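Local coordinates for protein pyrethroid hydrolase (Sphingobium faniae, PDB 5Y5R) that hydrolyses the carboxylic ester bond of pyrethroid insecticides such as permethrin and cypermethrin, releasing an alcohol and a cyclopropanecarboxylic acid, at residues Met54-Tyr57 and Thr58-Val61; Leu98-Thr102 and Ala103-Ala107; Thr111-Thr114 and Phe115-Gly119; Glu149-Arg152 and Glu153-Gly157; Glu186-Ala189 and Leu190-Pro193. One frame throughout, in Å; residues are numbered along the deposited sequence.

The five contacts follow one another along a single alpha/beta hydrolase chain. Contact 2, at the end of strand 95-101, is the meeting point of two others. Its Val104 CG1 packs on Pro112 CB of contact 3 at 3.6 Å, and its Leu98 N lies 2.9 Å from Pro193 O of contact 5, a probable hydrogen bond. The bound pyrethroid-type ester 8NL is touched by Val104, by Val116 of contact 3 and by Leu151 and Phe155 of contact 4, so contacts 2, 3 and 4 each supply part of the pocket wall. Contacts 3 and 4 have centres about 22 Å apart. Contacts 1 and 5 stand away from the active site, and contacts 4 and 5 have the most distant centres, about 36 Å apart.

Contact 1 of 5, residues Met54-Tyr57 and Thr58-Val61; sequences MEHY and TRPV
Thr58 turns back on Met54, a selenomethionine, and holds its carbonyl oxygen with two donors. The hydroxyl OG1 of Thr58 reaches Met54 O at 2.5 Å, while the amide N of Thr58 reaches the same Met54 O at 2.8 Å; the two come from opposite faces of the carbonyl plane. With chi1 at 50°, Thr58 OG1 is tucked between its own backbone N and carbonyl carbon, which brings it back over the preceding turn. On the outer side Glu55 OE1 forms a salt bridge to Arg59 NH1 at 3.2 Å, the carboxylate and guanidinium planes turned 48° from each other. His56 also meets Arg59: its CD2 lies over one face of the guanidinium, 3.3 Å from Arg59 NH2. Behind these, the His56 ring is fixed by a bond from the backbone N-H of Val52 to its ND1, and the Tyr57 hydroxyl is bonded to His41 and Gln174. The contact is the joint between two successive helices of the alpha/beta hydrolase fold, 54-57 and 59-67, packed on Trp86 of helix 80-90; across it the bond from Arg59 N to His56 O is weak. Chemically, Met54 O carries both the i+4 amide bond and the threonine hydroxyl just before the chain leaves helical geometry, whereas the exposed charge pair of Glu55 and Arg59 probably contributes less, since water would screen it.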
# COMPACT_ATOMS: atom_id res chain seq x y z
N MSE A 54 -12.58 -2.79 8.36
CA MSE A 54 -11.56 -1.86 7.91
C MSE A 54 -11.33 -0.71 8.87
O MSE A 54 -10.21 -0.25 9.01
CB MSE A 54 -11.91 -1.31 6.53
CG MSE A 54 -11.67 -2.34 5.43
SE MSE A 54 -9.77 -2.74 5.19
CE MSE A 54 -9.26 -1.14 4.09
N GLU A 55 -12.41 -0.23 9.49
CA GLU A 55 -12.27 0.80 10.50
C GLU A 55 -11.30 0.33 11.57
O GLU A 55 -10.47 1.10 12.05
CB GLU A 55 -13.63 1.13 11.14
CG GLU A 55 -13.56 2.27 12.19
CD GLU A 55 -12.95 1.85 13.53
OE1 GLU A 55 -13.05 0.64 13.86
OE2 GLU A 55 -12.30 2.69 14.21
N HIS A 56 -11.40 -0.96 11.93
CA HIS A 56 -10.49 -1.57 12.89
C HIS A 56 -9.09 -1.73 12.32
O HIS A 56 -8.10 -1.45 12.99
CB HIS A 56 -11.02 -2.93 13.31
CG HIS A 56 -10.22 -3.58 14.39
ND1 HIS A 56 -10.17 -4.95 14.56
CD2 HIS A 56 -9.45 -3.05 15.37
CE1 HIS A 56 -9.39 -5.23 15.59
NE2 HIS A 56 -8.94 -4.10 16.10
N TYR A 57 -9.00 -2.27 11.09
CA TYR A 57 -7.71 -2.49 10.43
C TYR A 57 -6.92 -1.19 10.32
O TYR A 57 -5.71 -1.17 10.54
CB TYR A 57 -7.94 -3.09 9.03
CG TYR A 57 -6.72 -3.72 8.36
CD1 TYR A 57 -6.02 -4.74 8.99
CD2 TYR A 57 -6.33 -3.36 7.07
CE1 TYR A 57 -4.93 -5.32 8.40
CE2 TYR A 57 -5.22 -3.96 6.47
CZ TYR A 57 -4.52 -4.92 7.15
OH TYR A 57 -3.44 -5.55 6.55
N THR A 58 -7.59 -0.08 9.97
CA THR A 58 -6.91 1.16 9.66
C THR A 58 -6.79 2.09 10.86
O THR A 58 -6.33 3.23 10.72
CB THR A 58 -7.63 1.89 8.52
OG1 THR A 58 -9.04 1.99 8.77
CG2 THR A 58 -7.47 1.09 7.23
N ARG A 59 -7.15 1.61 12.05
CA ARG A 59 -7.26 2.52 13.19
C ARG A 59 -5.91 3.05 13.67
O ARG A 59 -5.85 4.21 14.11
CB ARG A 59 -8.01 1.80 14.34
CG ARG A 59 -8.39 2.69 15.52
CD ARG A 59 -9.62 2.15 16.23
NE ARG A 59 -9.45 0.88 16.93
CZ ARG A 59 -10.45 0.04 17.19
NH1 ARG A 59 -11.69 0.33 16.78
NH2 ARG A 59 -10.22 -1.09 17.85
N PRO A 60 -4.80 2.31 13.55
CA PRO A 60 -3.51 2.94 13.85
C PRO A 60 -3.20 4.17 13.02
O PRO A 60 -2.46 5.03 13.49
CB PRO A 60 -2.51 1.81 13.60
CG PRO A 60 -3.27 0.57 13.86
CD PRO A 60 -4.68 0.84 13.46
N VAL A 61 -3.69 4.27 11.78
CA VAL A 61 -3.46 5.48 11.00
C VAL A 61 -4.43 6.58 11.41
O VAL A 61 -4.02 7.74 11.58
CB VAL A 61 -3.59 5.18 9.51
CG1 VAL A 61 -3.56 6.48 8.69
CG2 VAL A 61 -2.51 4.20 9.09

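Contact 2 of 5, residues Leu98-Thr102 and Ala103-Ala107; sequences LIYLT and AVLTA
The chain leaves strand 95-101 through Thr102, whose positive phi (31°) bends the backbone so that Ala103 and Leu105 come back against Tyr100. Leu105 CD1 sits over one face of the Tyr100 ring in a CH-pi contact, 3.5 Å from the centroid and shifted toward the rim; its closest ring atom is Tyr100 CZ, at 3.3 Å. The two side chains cross at about a right angle, and Leu105 CG, anti to its backbone N (chi1 170°), delivers the methyl there. At the edge of the same ring, near its plane, lie Ala103 CB and the carbonyl of Val104, with Val104 O 3.7 Å from Tyr100 CD2. Ala103 CB also packs on Tyr100 CB at 3.9 Å. This is the carboxyl end of a central strand in the parallel sheet of the alpha/beta hydrolase fold, the end at which the catalytic residues of the family gather. Accordingly, Thr102 OG1 is hydrogen-bonded to Asp202, identified in a nearly identical protein as part of the charge relay system, and Val104 touches the bound 8NL. The Tyr100 hydroxyl, meanwhile, is bonded to Ser85 of helix 80-90, which fixes the far end of the ring that Leu105 covers.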
# COMPACT_ATOMS: atom_id res chain seq x y z
N LEU A 98 -3.05 11.49 -1.84
CA LEU A 98 -3.04 10.03 -1.84
C LEU A 98 -1.97 9.52 -2.81
O LEU A 98 -1.96 9.89 -3.98
CB LEU A 98 -4.41 9.46 -2.24
CG LEU A 98 -5.53 9.69 -1.23
CD1 LEU A 98 -6.87 9.24 -1.80
CD2 LEU A 98 -5.26 8.99 0.11
N ILE A 99 -1.11 8.64 -2.33
CA ILE A 99 -0.06 8.06 -3.15
C ILE A 99 -0.26 6.55 -3.21
O ILE A 99 -0.19 5.88 -2.17
CB ILE A 99 1.32 8.38 -2.59
CG1 ILE A 99 1.54 9.89 -2.47
CG2 ILE A 99 2.39 7.77 -3.47
CD1 ILE A 99 2.88 10.21 -1.93
N TYR A 100 -0.43 6.01 -4.41
CA TYR A 100 -0.60 4.58 -4.64
C TYR A 100 0.68 4.02 -5.25
O TYR A 100 0.94 4.21 -6.44
CB TYR A 100 -1.82 4.30 -5.53
CG TYR A 100 -3.14 4.71 -4.93
CD1 TYR A 100 -3.57 6.03 -5.00
CD2 TYR A 100 -3.94 3.80 -4.29
CE1 TYR A 100 -4.77 6.43 -4.48
CE2 TYR A 100 -5.14 4.19 -3.75
CZ TYR A 100 -5.55 5.51 -3.83
OH TYR A 100 -6.77 5.89 -3.31
N LEU A 101 1.46 3.30 -4.45
CA LEU A 101 2.76 2.77 -4.86
C LEU A 101 2.60 1.31 -5.27
O LEU A 101 2.62 0.41 -4.42
CB LEU A 101 3.79 2.94 -3.73
CG LEU A 101 5.17 2.31 -3.94
CD1 LEU A 101 5.86 2.78 -5.24
CD2 LEU A 101 6.05 2.55 -2.73
N THR A 102 2.57 1.09 -6.59
CA THR A 102 2.19 -0.15 -7.26
C THR A 102 1.15 -0.82 -6.37
O THR A 102 1.34 -1.94 -5.86
CB THR A 102 3.43 -1.00 -7.62
OG1 THR A 102 3.05 -2.13 -8.41
CG2 THR A 102 4.27 -1.44 -6.39
N ALA A 103 0.08 -0.08 -6.12
CA ALA A 103 -0.89 -0.35 -5.07
C ALA A 103 -2.26 -0.62 -5.67
O ALA A 103 -2.52 -0.28 -6.81
CB ALA A 103 -0.99 0.83 -4.07
N VAL A 104 -3.14 -1.21 -4.86
CA VAL A 104 -4.50 -1.49 -5.30
C VAL A 104 -5.25 -0.15 -5.31
O VAL A 104 -5.48 0.45 -4.26
CB VAL A 104 -5.19 -2.52 -4.39
CG1 VAL A 104 -6.60 -2.80 -4.87
CG2 VAL A 104 -4.40 -3.81 -4.37
N LEU A 105 -5.64 0.29 -6.50
CA LEU A 105 -6.41 1.52 -6.70
C LEU A 105 -7.70 1.08 -7.36
O LEU A 105 -7.72 0.68 -8.52
CB LEU A 105 -5.66 2.51 -7.58
CG LEU A 105 -6.52 3.69 -8.01
CD1 LEU A 105 -6.81 4.58 -6.78
CD2 LEU A 105 -5.89 4.48 -9.17
N THR A 106 -8.77 1.02 -6.58
CA THR A 106 -10.04 0.59 -7.11
C THR A 106 -11.01 1.75 -7.11
O THR A 106 -10.92 2.67 -6.29
CB THR A 106 -10.61 -0.63 -6.35
OG1 THR A 106 -10.85 -0.32 -4.97
CG2 THR A 106 -9.63 -1.70 -6.41
N ALA A 107 -11.89 1.72 -8.09
CA ALA A 107 -12.90 2.70 -8.21
C ALA A 107 -13.88 2.53 -7.05
O ALA A 107 -13.99 1.44 -6.49
CB ALA A 107 -13.61 2.54 -9.55

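Contact 3 of 5, residues Thr111-Thr114 and Phe115-Gly119; sequences TPET and FVLPG
Thr114 turns its CG2 anti to the backbone N (OG1 at chi1 -65°) and Phe115 swings its ring anti to its carbonyl carbon (chi1 -65°), which sets methyl and ring side by side. Thr114 CG2 then stands over the centre of one face of the Phe115 ring, 3.9 Å from the centroid, in a CH-pi contact. Another pair lies along the chain: Leu117 CD1 presses on Glu113 CB at 3.4 Å, both side chains pointing the same way. Here helix 113-116, a short element following strand 95-101, comes to its end. Its straightest bond runs from Leu117 N to Glu113 O, 3.0 Å long, whereas Phe115 N approaches Pro112 O at 3.0 Å from above the carbonyl plane. The bonds from Val116 N to Pro112 O and Glu113 O are weak. Phe115 also packs on Met213 and Glu216 of helix 207-216 and on Arg123, so its ring joins the short helix to its surroundings; a serine here would probably leave the Thr114 methyl without its aromatic face and open a gap toward helix 207-216. One residue on, Val116 touches the bound 8NL and so forms part of the pocket wall.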
# COMPACT_ATOMS: atom_id res chain seq x y z
N THR A 111 -14.11 -3.88 -5.20
CA THR A 111 -13.20 -4.42 -4.20
C THR A 111 -11.88 -4.79 -4.84
O THR A 111 -11.81 -5.03 -6.05
CB THR A 111 -13.80 -5.66 -3.55
OG1 THR A 111 -13.98 -6.63 -4.57
CG2 THR A 111 -15.14 -5.33 -2.96
N PRO A 112 -10.81 -4.87 -4.04
CA PRO A 112 -9.52 -5.30 -4.59
C PRO A 112 -9.56 -6.65 -5.27
O PRO A 112 -8.75 -6.87 -6.18
CB PRO A 112 -8.63 -5.32 -3.34
CG PRO A 112 -9.24 -4.32 -2.45
CD PRO A 112 -10.69 -4.39 -2.65
N GLU A 113 -10.46 -7.56 -4.87
CA GLU A 113 -10.42 -8.89 -5.48
C GLU A 113 -10.65 -8.82 -6.99
O GLU A 113 -10.16 -9.68 -7.72
CB GLU A 113 -11.43 -9.86 -4.83
CG GLU A 113 -12.55 -9.28 -4.02
CD GLU A 113 -13.37 -10.33 -3.30
OE1 GLU A 113 -13.25 -11.53 -3.64
OE2 GLU A 113 -14.17 -9.96 -2.41
N THR A 114 -11.32 -7.76 -7.49
CA THR A 114 -11.51 -7.58 -8.94
C THR A 114 -10.20 -7.69 -9.71
O THR A 114 -10.15 -8.31 -10.77
CB THR A 114 -12.14 -6.21 -9.26
OG1 THR A 114 -13.47 -6.12 -8.74
CG2 THR A 114 -12.13 -5.91 -10.77
N PHE A 115 -9.13 -7.11 -9.18
CA PHE A 115 -7.88 -7.07 -9.94
C PHE A 115 -6.89 -8.17 -9.58
O PHE A 115 -5.91 -8.36 -10.30
CB PHE A 115 -7.26 -5.69 -9.77
CG PHE A 115 -8.10 -4.61 -10.38
CD1 PHE A 115 -8.11 -4.43 -11.75
CD2 PHE A 115 -8.94 -3.85 -9.59
CE1 PHE A 115 -8.87 -3.46 -12.31
CE2 PHE A 115 -9.72 -2.90 -10.16
CZ PHE A 115 -9.70 -2.71 -11.53
N VAL A 116 -7.13 -8.87 -8.48
CA VAL A 116 -6.28 -10.00 -8.07
C VAL A 116 -6.71 -11.28 -8.74
O VAL A 116 -5.88 -12.10 -9.15
CB VAL A 116 -6.33 -10.12 -6.54
CG1 VAL A 116 -5.82 -11.48 -6.09
CG2 VAL A 116 -5.52 -8.97 -5.91
N LEU A 117 -7.97 -11.46 -8.86
CA LEU A 117 -8.48 -12.68 -9.45
C LEU A 117 -8.50 -12.53 -10.98
O LEU A 117 -8.57 -11.40 -11.49
CB LEU A 117 -9.87 -12.95 -8.90
CG LEU A 117 -9.75 -13.44 -7.43
CD1 LEU A 117 -10.76 -12.71 -6.60
CD2 LEU A 117 -9.98 -14.95 -7.29
N PRO A 118 -8.43 -13.63 -11.72
CA PRO A 118 -8.41 -13.54 -13.18
C PRO A 118 -9.65 -12.85 -13.71
O PRO A 118 -10.72 -12.86 -13.08
CB PRO A 118 -8.36 -15.01 -13.63
CG PRO A 118 -7.93 -15.77 -12.44
CD PRO A 118 -8.45 -15.03 -11.26
N GLY A 119 -9.49 -12.21 -14.85
CA GLY A 119 -10.59 -11.48 -15.44
C GLY A 119 -10.10 -10.67 -16.62
O GLY A 119 -8.91 -10.64 -16.95

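Contact 4 of 5, residues Glu149-Arg152 and Glu153-Gly157; sequences ERLR and EVFMG. With 8NL ((2-methyl-3-phenyl-phenyl)methyl (1~{S})-3-[(~{E})-2-chloranyl-3,3,3-tris(fluoranyl)prop-1-enyl]-2,2-dimethyl-cyclopropane-1-carboxylate), chain G.
The last turns of helix 148-155 form one wall of the ligand pocket, where Leu151 and Phe155 meet the biphenyl end of 8NL. The Phe155 ring turns one face to the ligand, 8NL C12 lying 3.7 Å above its plane toward the rim. Leu151 CD2 reaches 8NL C11 at 3.7 Å; Phe155 thus spans both rings of the biphenyl, while Leu151, one turn earlier, meets the terminal phenyl. Behind this surface Leu151 O accepts the bond from Phe155 N at 3.0 Å and also lies in the plane of the Phe155 ring, at its edge. The methyl CE of Met156, a selenomethionine, packs on Leu151 CB at 3.8 Å. On the outer side, Arg152 grips Glu149 side-on: Arg152 NE bonds Glu149 OE1 at 3.1 Å and Arg152 NH2 bonds Glu149 OE2 at 3.0 Å, both acceptors lying close to the guanidinium plane and both met on the syn side. Arg152 bends at chi3 (66°) to present this edge. A leucine in its place would probably leave the Glu149 carboxylate without its mate, within 3.4 Å (OE2 to OE1) of the like-charged Glu153. Val154 CG2 covers one face of the Arg150 guanidinium, while NH1 of Arg150 forms a salt bridge with Glu153 OE2, their separation too short to be taken at face value. A helix with a charged outer side and an apolar inner side over the bound ester, in the stretch between strands 95-101 and 194-199, is consistent with the cap of an alpha/beta hydrolase.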
# COMPACT_ATOMS: atom_id res chain seq x y z
N GLU A 149 13.03 -19.69 -2.45
CA GLU A 149 13.72 -18.90 -3.47
C GLU A 149 12.72 -18.27 -4.42
O GLU A 149 12.91 -17.14 -4.88
CB GLU A 149 14.72 -19.76 -4.24
CG GLU A 149 15.41 -19.10 -5.45
CD GLU A 149 16.20 -17.82 -5.11
OE1 GLU A 149 16.40 -17.54 -3.91
OE2 GLU A 149 16.64 -17.10 -6.03
N ARG A 150 11.65 -19.00 -4.77
CA ARG A 150 10.58 -18.40 -5.56
C ARG A 150 9.97 -17.21 -4.84
O ARG A 150 9.67 -16.18 -5.47
CB ARG A 150 9.51 -19.45 -5.84
CG ARG A 150 8.60 -19.11 -6.95
CD ARG A 150 9.33 -19.13 -8.27
NE ARG A 150 8.50 -18.54 -9.31
CZ ARG A 150 8.94 -17.62 -10.16
NH1 ARG A 150 10.19 -17.24 -10.09
NH2 ARG A 150 8.13 -17.11 -11.08
N LEU A 151 9.74 -17.33 -3.53
CA LEU A 151 9.16 -16.23 -2.77
C LEU A 151 10.07 -15.02 -2.81
O LEU A 151 9.59 -13.89 -2.94
CB LEU A 151 8.92 -16.62 -1.31
CG LEU A 151 7.83 -17.61 -0.98
CD1 LEU A 151 7.91 -18.01 0.51
CD2 LEU A 151 6.47 -16.99 -1.33
N ARG A 152 11.38 -15.25 -2.67
CA ARG A 152 12.34 -14.15 -2.67
C ARG A 152 12.41 -13.48 -4.04
O ARG A 152 12.30 -12.24 -4.15
CB ARG A 152 13.74 -14.65 -2.32
CG ARG A 152 14.76 -13.48 -2.17
CD ARG A 152 16.18 -13.96 -2.36
NE ARG A 152 16.51 -14.45 -3.71
CZ ARG A 152 16.86 -13.66 -4.73
NH1 ARG A 152 16.94 -12.34 -4.56
NH2 ARG A 152 17.18 -14.17 -5.91
N GLU A 153 12.60 -14.28 -5.09
CA GLU A 153 12.81 -13.67 -6.40
C GLU A 153 11.57 -12.98 -6.91
O GLU A 153 11.69 -12.10 -7.77
CB GLU A 153 13.29 -14.67 -7.44
CG GLU A 153 12.40 -15.83 -7.67
CD GLU A 153 13.09 -16.93 -8.44
OE1 GLU A 153 14.34 -16.96 -8.53
OE2 GLU A 153 12.38 -17.76 -9.01
N VAL A 154 10.38 -13.38 -6.44
CA VAL A 154 9.11 -12.77 -6.87
C VAL A 154 8.79 -11.51 -6.08
O VAL A 154 8.46 -10.46 -6.66
CB VAL A 154 7.97 -13.81 -6.78
CG1 VAL A 154 6.65 -13.19 -6.93
CG2 VAL A 154 8.14 -14.88 -7.85
N PHE A 155 8.79 -11.61 -4.75
CA PHE A 155 8.40 -10.50 -3.89
C PHE A 155 9.55 -9.64 -3.36
O PHE A 155 9.30 -8.48 -3.06
CB PHE A 155 7.63 -11.03 -2.68
CG PHE A 155 6.29 -11.59 -3.00
CD1 PHE A 155 5.18 -10.76 -3.07
CD2 PHE A 155 6.12 -12.97 -3.20
CE1 PHE A 155 3.93 -11.27 -3.30
CE2 PHE A 155 4.85 -13.49 -3.47
CZ PHE A 155 3.76 -12.63 -3.51
N MSE A 156 10.74 -10.21 -3.14
CA MSE A 156 11.86 -9.52 -2.44
C MSE A 156 13.10 -9.35 -3.33
O MSE A 156 14.24 -9.23 -2.85
CB MSE A 156 12.29 -10.28 -1.18
CG MSE A 156 11.21 -10.54 -0.11
SE MSE A 156 11.62 -12.15 0.99
CE MSE A 156 10.29 -13.39 0.18
N GLY A 157 12.89 -9.40 -4.64
CA GLY A 157 13.98 -9.23 -5.57
C GLY A 157 14.64 -7.87 -5.51
O GLY A 157 15.77 -7.72 -5.98
C 8NL G . 3.48 -10.48 0.55
C8 8NL G . 6.76 -11.87 2.48
C9 8NL G . 7.00 -13.11 3.06
C10 8NL G . 6.74 -14.28 2.36
C11 8NL G . 6.22 -14.14 1.07
C12 8NL G . 5.98 -12.89 0.51
C13 8NL G . 3.39 -7.60 -0.44
O 8NL G . 2.51 -8.14 -1.46
CL 8NL G . -2.85 -11.50 -4.77
C21 8NL G . -1.92 -10.48 -3.68
C22 8NL G . -1.42 -11.11 -2.40
F2 8NL G . -0.12 -11.31 -2.52
F1 8NL G . -1.66 -10.38 -1.33
F 8NL G . -2.04 -12.26 -2.26
C20 8NL G . -1.63 -9.22 -4.02
C16 8NL G . -0.86 -8.31 -3.09
C17 8NL G . -0.44 -7.11 -3.94
C18 8NL G . -1.54 -6.26 -3.31
C19 8NL G . -0.60 -7.33 -5.45
C15 8NL G . 0.63 -7.99 -3.23
C14 8NL G . 1.19 -7.57 -1.87
O1 8NL G . 0.54 -6.84 -1.12
C2 8NL G . 4.67 -8.38 -0.09
C3 8NL G . 5.86 -7.67 -0.21
C4 8NL G . 7.09 -8.25 0.07
C5 8NL G . 7.16 -9.56 0.54
C6 8NL G . 6.01 -10.32 0.69
C1 8NL G . 4.75 -9.72 0.38
C7 8NL G . 6.23 -11.72 1.21

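Contact 5 of 5, residues Glu186-Ala189 and Leu190-Pro193; sequences EGRA and LEIP
Glu191 N donates to Arg188 O at 3.0 Å, the shortest bond between the two segments and a fairly straight one (158° at the hydrogen). On either side of it come two more of the same spacing: Leu190 N bonds Gly187 O at 3.1 Å, and Ile192 N bonds Ala189 O at 3.1 Å. All three donors stand above the plane of the carbonyl they meet rather than on a lone pair, as expected where each bond runs from residue i+3 back to residue i. A further bond, from Ala189 N to Glu186 O, precedes them, and Gly187 enters the run at a positive phi (55°), a conformation that glycine adopts readily. The segment therefore coils as a series of overlapping turns that leads into strand 194-199, which lies between strands 95-101 and 222-226 in the parallel sheet. The aliphatic parts of the side chains rest mainly on backbone atoms of the preceding turn. Leu190 CD1 reaches back to Glu186 CA at 4.2 Å. Glu191 CG rests against Arg188 O at 3.2 Å, yet the charged ends of Arg188 and Glu191 stay apart, with NE of Arg188 6.2 Å from OE2 of Glu191. Ile192, its CG1 anti to the carbonyl carbon (chi1 -62°), lays that branch beside Ala189 O at 3.3 Å. The same isoleucine packs on Ala88 of helix 80-90 and on Val95 and Leu98 of strand 95-101, while Ala189 touches Gln89, whose side-chain oxygen is bonded to Glu186 N. Leu190 O is held in turn by Arg194.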
# COMPACT_ATOMS: atom_id res chain seq x y z
N GLU A 186 -16.35 8.74 -1.76
CA GLU A 186 -17.38 9.50 -2.44
C GLU A 186 -17.18 10.98 -2.19
O GLU A 186 -16.54 11.38 -1.21
CB GLU A 186 -18.78 9.09 -1.96
CG GLU A 186 -19.05 9.48 -0.54
CD GLU A 186 -20.38 8.97 -0.04
OE1 GLU A 186 -20.87 7.93 -0.54
OE2 GLU A 186 -20.95 9.62 0.86
N GLY A 187 -17.77 11.80 -3.08
CA GLY A 187 -17.84 13.21 -2.82
C GLY A 187 -16.51 13.88 -2.54
O GLY A 187 -15.65 14.02 -3.41
N ARG A 188 -16.35 14.30 -1.29
CA ARG A 188 -15.22 15.13 -0.92
C ARG A 188 -13.90 14.40 -1.12
O ARG A 188 -12.94 14.98 -1.63
CB ARG A 188 -15.41 15.53 0.54
CG ARG A 188 -14.82 16.82 1.01
CD ARG A 188 -15.03 16.88 2.51
NE ARG A 188 -14.08 17.77 3.16
CZ ARG A 188 -14.23 18.21 4.41
NH1 ARG A 188 -15.28 17.84 5.13
NH2 ARG A 188 -13.32 19.03 4.93
N ALA A 189 -13.87 13.10 -0.81
CA ALA A 189 -12.65 12.31 -0.94
C ALA A 189 -12.13 12.25 -2.37
O ALA A 189 -10.91 12.14 -2.57
CB ALA A 189 -12.90 10.89 -0.42
N LEU A 190 -13.01 12.31 -3.36
CA LEU A 190 -12.56 12.25 -4.75
C LEU A 190 -11.92 13.56 -5.23
O LEU A 190 -11.39 13.60 -6.34
CB LEU A 190 -13.73 11.87 -5.66
CG LEU A 190 -14.22 10.43 -5.42
CD1 LEU A 190 -15.55 10.23 -6.13
CD2 LEU A 190 -13.19 9.46 -5.93
N GLU A 191 -11.93 14.60 -4.42
CA GLU A 191 -11.19 15.81 -4.75
C GLU A 191 -9.76 15.76 -4.25
O GLU A 191 -8.95 16.62 -4.58
CB GLU A 191 -11.86 17.04 -4.13
CG GLU A 191 -13.36 16.98 -4.11
CD GLU A 191 -13.95 18.35 -4.05
OE1 GLU A 191 -14.15 18.93 -5.12
OE2 GLU A 191 -14.21 18.84 -2.94
N ILE A 192 -9.44 14.78 -3.41
CA ILE A 192 -8.08 14.69 -2.90
C ILE A 192 -7.16 14.37 -4.06
O ILE A 192 -7.45 13.44 -4.84
CB ILE A 192 -8.02 13.62 -1.82
CG1 ILE A 192 -8.92 13.98 -0.63
CG2 ILE A 192 -6.61 13.37 -1.39
CD1 ILE A 192 -8.77 13.00 0.57
N PRO A 193 -6.07 15.12 -4.26
CA PRO A 193 -5.13 14.79 -5.34
C PRO A 193 -4.57 13.38 -5.17
O PRO A 193 -4.24 12.94 -4.07
CB PRO A 193 -4.03 15.84 -5.20
CG PRO A 193 -4.70 17.01 -4.54
CD PRO A 193 -5.77 16.41 -3.63